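Fiber protein 2 (PDB 2VTW) forms the trimeric short fibre of the fowl adenovirus capsid, whose C-terminal head, the part in this structure, probably attaches the virion to a host-cell receptor. Local coordinates at residues N108-N118 against Q152-T163. Residues are numbered along the deposited sequence; the frame is centred on the assembly and turned at random.
Sequences NPISPPVFNMN and QVTPVLATNNTT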
loop_
_atom_site.group_PDB
_atom_site.type_symbol
_atom_site.label_atom_id
_atom_site.label_comp_id
_atom_site.label_asym_id
_atom_site.label_seq_id
_atom_site.Cartn_x
_atom_site.Cartn_y
_atom_site.Cartn_z
ATOM N N ASN A 108 -13.606 -9.210 9.588
ATOM C CA ASN A 108 -12.183 -9.494 9.706
ATOM C C ASN A 108 -11.959 -10.874 10.353
ATOM O O ASN A 108 -12.146 -11.047 11.562
ATOM C CB ASN A 108 -11.521 -8.378 10.517
ATOM C CG ASN A 108 -10.014 -8.489 10.539
ATOM O OD1 ASN A 108 -9.444 -9.428 9.969
ATOM N ND2 ASN A 108 -9.357 -7.529 11.176
ATOM N N PRO A 109 -11.533 -11.853 9.562
ATOM C CA PRO A 109 -11.416 -13.203 10.097
ATOM C C PRO A 109 -10.270 -13.471 11.092
ATOM O O PRO A 109 -10.254 -14.517 11.730
ATOM C CB PRO A 109 -11.260 -14.041 8.845
ATOM C CG PRO A 109 -10.581 -13.160 7.905
ATOM C CD PRO A 109 -11.118 -11.797 8.159
ATOM N N ILE A 110 -9.346 -12.533 11.276
ATOM C CA ILE A 110 -8.349 -12.706 12.316
ATOM C C ILE A 110 -8.955 -12.399 13.694
ATOM O O ILE A 110 -8.349 -12.714 14.708
ATOM C CB ILE A 110 -7.039 -11.897 12.036
ATOM C CG1 ILE A 110 -7.195 -10.428 12.396
ATOM C CG2 ILE A 110 -6.587 -12.080 10.556
ATOM C CD1 ILE A 110 -5.893 -9.632 12.335
ATOM N N SER A 111 -10.174 -11.839 13.719
ATOM C CA SER A 111 -10.995 -11.713 14.962
ATOM C C SER A 111 -10.326 -10.859 16.012
ATOM O O SER A 111 -10.024 -11.333 17.105
ATOM C CB SER A 111 -11.367 -13.079 15.558
ATOM O OG SER A 111 -12.183 -13.810 14.657
ATOM N N PRO A 112 -10.098 -9.585 15.683
ATOM C CA PRO A 112 -9.493 -8.656 16.644
ATOM C C PRO A 112 -10.447 -8.367 17.820
ATOM O O PRO A 112 -11.618 -8.688 17.728
ATOM C CB PRO A 112 -9.293 -7.396 15.833
ATOM C CG PRO A 112 -10.290 -7.508 14.706
ATOM C CD PRO A 112 -10.415 -8.949 14.401
ATOM N N PRO A 113 -9.938 -7.793 18.921
ATOM C CA PRO A 113 -10.842 -7.404 20.032
ATOM C C PRO A 113 -12.015 -6.483 19.640
ATOM O O PRO A 113 -11.860 -5.574 18.822
ATOM C CB PRO A 113 -9.898 -6.718 21.019
ATOM C CG PRO A 113 -8.585 -7.392 20.775
ATOM C CD PRO A 113 -8.529 -7.528 19.263
ATOM N N VAL A 114 -13.200 -6.775 20.176
ATOM C CA VAL A 114 -14.381 -5.954 19.918
ATOM C C VAL A 114 -14.182 -4.581 20.550
ATOM O O VAL A 114 -13.621 -4.470 21.648
ATOM C CB VAL A 114 -15.704 -6.630 20.465
ATOM C CG1 VAL A 114 -15.462 -7.193 21.813
ATOM C CG2 VAL A 114 -16.865 -5.621 20.536
ATOM N N PHE A 115 -14.640 -3.546 19.862
ATOM C CA PHE A 115 -14.748 -2.218 20.456
ATOM C C PHE A 115 -16.151 -2.103 21.082
ATOM O O PHE A 115 -17.149 -1.968 20.377
ATOM C CB PHE A 115 -14.505 -1.134 19.405
ATOM C CG PHE A 115 -14.691 0.279 19.902
ATOM C CD1 PHE A 115 -14.278 0.652 21.152
ATOM C CD2 PHE A 115 -15.265 1.234 19.084
ATOM C CE1 PHE A 115 -14.456 1.958 21.593
ATOM C CE2 PHE A 115 -15.440 2.549 19.533
ATOM C CZ PHE A 115 -15.028 2.898 20.781
ATOM N N ASN A 116 -16.208 -2.189 22.408
ATOM C CA ASN A 116 -17.491 -2.170 23.119
ATOM C C ASN A 116 -17.896 -0.745 23.469
ATOM O O ASN A 116 -17.380 -0.148 24.413
ATOM C CB ASN A 116 -17.455 -3.059 24.363
ATOM C CG ASN A 116 -18.861 -3.492 24.825
ATOM O OD1 ASN A 116 -19.860 -2.869 24.488
ATOM N ND2 ASN A 116 -18.921 -4.583 25.581
ATOM N N MET A 117 -18.821 -0.204 22.685
ATOM C CA MET A 117 -19.354 1.134 22.920
ATOM C C MET A 117 -20.256 1.244 24.166
ATOM O O MET A 117 -20.613 2.349 24.567
ATOM C CB MET A 117 -20.146 1.589 21.709
ATOM C CG MET A 117 -19.294 1.774 20.493
ATOM S SD MET A 117 -20.246 2.551 19.228
ATOM C CE MET A 117 -20.269 4.254 19.824
ATOM N N ASN A 118 -20.622 0.105 24.757
ATOM C CA ASN A 118 -21.439 0.071 25.964
ATOM C C ASN A 118 -20.665 0.325 27.249
ATOM O O ASN A 118 -21.277 0.422 28.305
ATOM C CB ASN A 118 -22.142 -1.291 26.094
ATOM C CG ASN A 118 -23.154 -1.520 25.012
ATOM O OD1 ASN A 118 -24.087 -0.740 24.878
ATOM N ND2 ASN A 118 -22.983 -2.584 24.228
ATOM N N GLN A 152 -7.095 -1.395 10.983
ATOM C CA GLN A 152 -7.685 -2.627 11.464
ATOM C C GLN A 152 -9.208 -2.590 11.311
ATOM O O GLN A 152 -9.900 -1.798 11.973
ATOM C CB GLN A 152 -7.307 -2.858 12.920
ATOM C CG GLN A 152 -7.817 -4.180 13.540
ATOM C CD GLN A 152 -7.782 -4.116 15.051
ATOM O OE1 GLN A 152 -6.719 -4.193 15.667
ATOM N NE2 GLN A 152 -8.949 -3.939 15.662
ATOM N N VAL A 153 -9.731 -3.429 10.420
ATOM C CA VAL A 153 -11.184 -3.651 10.381
ATOM C C VAL A 153 -11.579 -4.359 11.693
ATOM O O VAL A 153 -10.984 -5.365 12.081
ATOM C CB VAL A 153 -11.591 -4.466 9.181
ATOM C CG1 VAL A 153 -13.058 -4.907 9.290
ATOM C CG2 VAL A 153 -11.356 -3.662 7.921
ATOM N N THR A 154 -12.571 -3.808 12.376
ATOM C CA THR A 154 -12.866 -4.173 13.761
ATOM C C THR A 154 -14.378 -4.280 13.967
ATOM O O THR A 154 -15.123 -3.439 13.468
ATOM C CB THR A 154 -12.362 -3.060 14.731
ATOM O OG1 THR A 154 -10.981 -2.739 14.456
ATOM C CG2 THR A 154 -12.522 -3.493 16.143
ATOM N N PRO A 155 -14.838 -5.310 14.680
ATOM C CA PRO A 155 -16.270 -5.362 15.071
ATOM C C PRO A 155 -16.580 -4.401 16.220
ATOM O O PRO A 155 -15.929 -4.468 17.242
ATOM C CB PRO A 155 -16.474 -6.809 15.532
ATOM C CG PRO A 155 -15.135 -7.360 15.766
ATOM C CD PRO A 155 -14.088 -6.472 15.148
ATOM N N VAL A 156 -17.562 -3.523 16.040
ATOM C CA VAL A 156 -17.902 -2.533 17.076
ATOM C C VAL A 156 -19.268 -2.872 17.718
ATOM O O VAL A 156 -20.272 -2.930 17.022
ATOM C CB VAL A 156 -17.919 -1.107 16.504
ATOM C CG1 VAL A 156 -18.129 -0.081 17.611
ATOM C CG2 VAL A 156 -16.616 -0.814 15.742
ATOM N N LEU A 157 -19.282 -3.126 19.028
ATOM C CA LEU A 157 -20.530 -3.477 19.709
ATOM C C LEU A 157 -21.259 -2.185 20.094
ATOM O O LEU A 157 -20.842 -1.466 21.007
ATOM C CB LEU A 157 -20.291 -4.389 20.913
ATOM C CG LEU A 157 -21.536 -5.037 21.560
ATOM C CD1 LEU A 157 -22.269 -6.003 20.636
ATOM C CD2 LEU A 157 -21.130 -5.718 22.851
ATOM N N ALA A 158 -22.308 -1.886 19.329
ATOM C CA ALA A 158 -23.160 -0.730 19.542
ATOM C C ALA A 158 -24.024 -0.916 20.805
ATOM O O ALA A 158 -24.062 -2.014 21.403
ATOM C CB ALA A 158 -24.046 -0.528 18.323
ATOM N N THR A 159 -24.727 0.148 21.211
ATOM C CA THR A 159 -25.589 0.074 22.397
ATOM C C THR A 159 -26.794 -0.839 22.193
ATOM O O THR A 159 -27.295 -1.396 23.164
ATOM C CB THR A 159 -26.029 1.468 22.903
ATOM O OG1 THR A 159 -26.573 2.227 21.819
ATOM C CG2 THR A 159 -24.853 2.201 23.486
ATOM N N ASN A 160 -27.204 -1.035 20.942
ATOM C CA ASN A 160 -28.231 -2.025 20.571
ATOM C C ASN A 160 -27.817 -3.512 20.631
ATOM O O ASN A 160 -28.545 -4.388 20.132
ATOM C CB ASN A 160 -28.774 -1.716 19.164
ATOM C CG ASN A 160 -27.812 -2.095 18.059
ATOM O OD1 ASN A 160 -26.704 -2.588 18.322
ATOM N ND2 ASN A 160 -28.228 -1.882 16.812
ATOM N N ASN A 161 -26.636 -3.786 21.197
ATOM C CA ASN A 161 -26.108 -5.148 21.374
ATOM C C ASN A 161 -25.784 -5.919 20.090
ATOM O O ASN A 161 -25.572 -7.132 20.113
ATOM C CB ASN A 161 -27.003 -5.961 22.317
ATOM C CG ASN A 161 -26.863 -5.510 23.754
ATOM O OD1 ASN A 161 -25.973 -4.716 24.081
ATOM N ND2 ASN A 161 -27.730 -6.019 24.626
ATOM N N THR A 162 -25.713 -5.199 18.987
ATOM C CA THR A 162 -25.269 -5.752 17.731
ATOM C C THR A 162 -23.874 -5.175 17.359
ATOM O O THR A 162 -23.508 -4.050 17.680
ATOM C CB THR A 162 -26.334 -5.542 16.629
ATOM O OG1 THR A 162 -27.255 -6.649 16.662
ATOM C CG2 THR A 162 -25.743 -5.446 15.244
ATOM N N THR A 163 -23.109 -6.011 16.682
ATOM C CA THR A 163 -21.746 -5.701 16.262
ATOM C C THR A 163 -21.812 -5.209 14.815
ATOM O O THR A 163 -22.551 -5.743 14.005
ATOM C CB THR A 163 -20.900 -6.974 16.499
ATOM O OG1 THR A 163 -19.871 -6.736 17.472
ATOM C CG2 THR A 163 -20.435 -7.574 15.260
#
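The F115 ring lies alongside V156, whose CG1 meets CD2 obliquely at 3.5 Å; the W75 ring also meets it, its plane nearly parallel, and Y124 meets it at a slant. M117 crosses V156, its CG 3.6 Å from CG1. The N108 amide lies almost in plane with the carbonyl oxygen of V153: ND2 donates to a lone pair of V153 O at 2.9 Å, nearly straight at 167°, and CG anti to the backbone N (chi1 -172°) aims the amide there. The Q152 and P112 side chains pass in opposite directions, Q152 NE2 3.5 Å from P112 CB, while NE2 donates to T154 OG1 and OE1 accepts from the backbone N of R127 and F128. Further along, strand 115-116 pairs in parallel with strand 147-157: F115 N bonds P155 O, F115 O receives L157 N, and M117 N bonds L157 O. The N116 amide lies beside L157, CD2 3.5 Å from OD1; OD1 accepts N118 N, making an Asx turn. N118 ND2 reaches A158 O from above its carbonyl plane at 3.1 Å, and N161 N arrives from the opposite face. Backbone pairing thus joins 115-116 to the head's mixed sheet, while asparagine amides tie adjoining loops to main-chain carbonyls at both ends.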